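Local coordinates for protein carbon monoxide dehydrogenase (Thermococcus sp. AM4, PDB 6T7J) that probably catalyses the reversible oxidation of carbon monoxide to carbon dioxide at a nickel-iron-sulfur cluster, passing electrons through further iron-sulfur clusters, at residues 101-104 / 105-109. Residues are numbered along the deposited sequence; the frame is centred on the assembly and turned at random.
Sequences SDHA and RDVVE
Asp-102 and Arg-105, three residues apart on one helix, form a salt bridge. The guanidinium comes side-on, and both of its bonds end on a single oxygen. NE of Arg-105 lies 2.9 Å from OD1 of Asp-102, nearly along the C-O axis. NH1 of Arg-105 is also 2.9 Å from that OD1, but reaches it from the anti side and 29° out of the carboxylate plane. OD1 sits in the guanidinium plane, while the carboxylate is turned almost perpendicular to it, at 84°. The bend at chi3 of Arg-105 (-39°) turns the end of the chain back to the acid. Four backbone bonds run beneath, from the N atoms of Arg-105, Asp-106, Val-107 and Val-108 to the O atoms of Ser-101, Asp-102, His-103 and Ala-104.

CG2 of Val-107 meets the edge of the His-103 ring, 3.8 Å from ND1, the valine running alongside the ring in the same direction. On Val-108, CG2 packs 3.2 Å from O of Ala-104.

Arg-105 NH2 also salt-bridges Asp-194, with Phe-161 adding a cation-pi contact. OD2 of Asp-102 is hydrogen-bonded to ND1 of His-202 of the second subunit, so the bridge lies at the dimer interface. OD2 of Asp-106 is hydrogen-bonded to Tyr-341 OH and salt-bridged to Lys-365.

These are i to i+3 and i to i+4 contacts typical of an alpha-helix, here a mostly buried part of the long helix 81-115. One side of it meets the second subunit through Asp-102, while the side chain of His-103 comes within about 8 Å of the broken Fe4S4 cluster, the nickel-free cluster C.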
loop_
_atom_site.group_PDB
_atom_site.type_symbol
_atom_site.label_atom_id
_atom_site.label_comp_id
_atom_site.label_asym_id
_atom_site.label_seq_id
_atom_site.Cartn_x
_atom_site.Cartn_y
_atom_site.Cartn_z
ATOM N N SER A 101 -9.230 -7.667 -0.005
ATOM C CA SER A 101 -10.249 -6.630 0.072
ATOM C C SER A 101 -10.819 -6.298 -1.300
ATOM O O SER A 101 -12.021 -6.064 -1.429
ATOM C CB SER A 101 -9.670 -5.377 0.716
ATOM O OG SER A 101 -10.451 -4.253 0.357
ATOM N N ASP A 102 -9.975 -6.258 -2.332
ATOM C CA ASP A 102 -10.482 -6.003 -3.679
ATOM C C ASP A 102 -11.330 -7.170 -4.173
ATOM O O ASP A 102 -12.351 -6.965 -4.848
ATOM C CB ASP A 102 -9.321 -5.729 -4.634
ATOM C CG ASP A 102 -9.244 -4.269 -5.056
ATOM O OD1 ASP A 102 -10.006 -3.446 -4.506
ATOM O OD2 ASP A 102 -8.422 -3.945 -5.941
ATOM N N HIS A 103 -10.920 -8.399 -3.849
ATOM C CA HIS A 103 -11.766 -9.567 -4.097
ATOM C C HIS A 103 -13.149 -9.382 -3.468
ATOM O O HIS A 103 -14.192 -9.492 -4.143
ATOM C CB HIS A 103 -11.050 -10.803 -3.540
ATOM C CG HIS A 103 -11.711 -12.109 -3.855
ATOM N ND1 HIS A 103 -12.978 -12.205 -4.387
ATOM C CD2 HIS A 103 -11.274 -13.381 -3.693
ATOM C CE1 HIS A 103 -13.291 -13.480 -4.546
ATOM N NE2 HIS A 103 -12.274 -14.213 -4.133
ATOM N N ALA A 104 -13.168 -9.085 -2.166
ATOM C CA ALA A 104 -14.429 -8.863 -1.467
ATOM C C ALA A 104 -15.213 -7.712 -2.082
ATOM O O ALA A 104 -16.443 -7.757 -2.139
ATOM C CB ALA A 104 -14.165 -8.596 0.012
ATOM N N ARG A 105 -14.519 -6.671 -2.546
ATOM C CA ARG A 105 -15.196 -5.503 -3.103
ATOM C C ARG A 105 -15.910 -5.845 -4.400
ATOM O O ARG A 105 -17.033 -5.385 -4.638
ATOM C CB ARG A 105 -14.190 -4.374 -3.327
ATOM C CG ARG A 105 -14.811 -2.990 -3.445
ATOM C CD ARG A 105 -13.841 -2.004 -4.077
ATOM N NE ARG A 105 -12.469 -2.203 -3.617
ATOM C CZ ARG A 105 -11.919 -1.551 -2.598
ATOM N NH1 ARG A 105 -10.664 -1.797 -2.249
ATOM N NH2 ARG A 105 -12.621 -0.651 -1.923
ATOM N N ASP A 106 -15.274 -6.648 -5.256
ATOM C CA ASP A 106 -15.943 -7.084 -6.479
ATOM C C ASP A 106 -17.174 -7.928 -6.161
ATOM O O ASP A 106 -18.247 -7.744 -6.767
ATOM C CB ASP A 106 -14.966 -7.856 -7.363
ATOM C CG ASP A 106 -13.902 -6.960 -7.970
ATOM O OD1 ASP A 106 -14.140 -5.736 -8.062
ATOM O OD2 ASP A 106 -12.829 -7.475 -8.350
ATOM N N VAL A 107 -17.051 -8.852 -5.201
ATOM C CA VAL A 107 -18.237 -9.646 -4.877
ATOM C C VAL A 107 -19.320 -8.774 -4.241
ATOM O O VAL A 107 -20.516 -9.006 -4.457
ATOM C CB VAL A 107 -17.882 -10.849 -3.984
ATOM C CG1 VAL A 107 -19.098 -11.752 -3.826
ATOM C CG2 VAL A 107 -16.729 -11.629 -4.588
ATOM N N VAL A 108 -18.930 -7.752 -3.474
ATOM C CA VAL A 108 -19.903 -6.831 -2.890
ATOM C C VAL A 108 -20.631 -6.065 -3.985
ATOM O O VAL A 108 -21.845 -5.846 -3.906
ATOM C CB VAL A 108 -19.210 -5.870 -1.905
ATOM C CG1 VAL A 108 -20.065 -4.629 -1.672
ATOM C CG2 VAL A 108 -18.923 -6.563 -0.592
ATOM N N GLU A 109 -19.897 -5.632 -5.012
ATOM C CA GLU A 109 -20.522 -4.939 -6.135
ATOM C C GLU A 109 -21.573 -5.818 -6.803
ATOM O O GLU A 109 -22.703 -5.376 -7.053
ATOM C CB GLU A 109 -19.455 -4.509 -7.144
ATOM C CG GLU A 109 -18.589 -3.347 -6.673
ATOM C CD GLU A 109 -17.300 -3.208 -7.472
ATOM O OE1 GLU A 109 -17.247 -3.710 -8.617
ATOM O OE2 GLU A 109 -16.342 -2.597 -6.951
#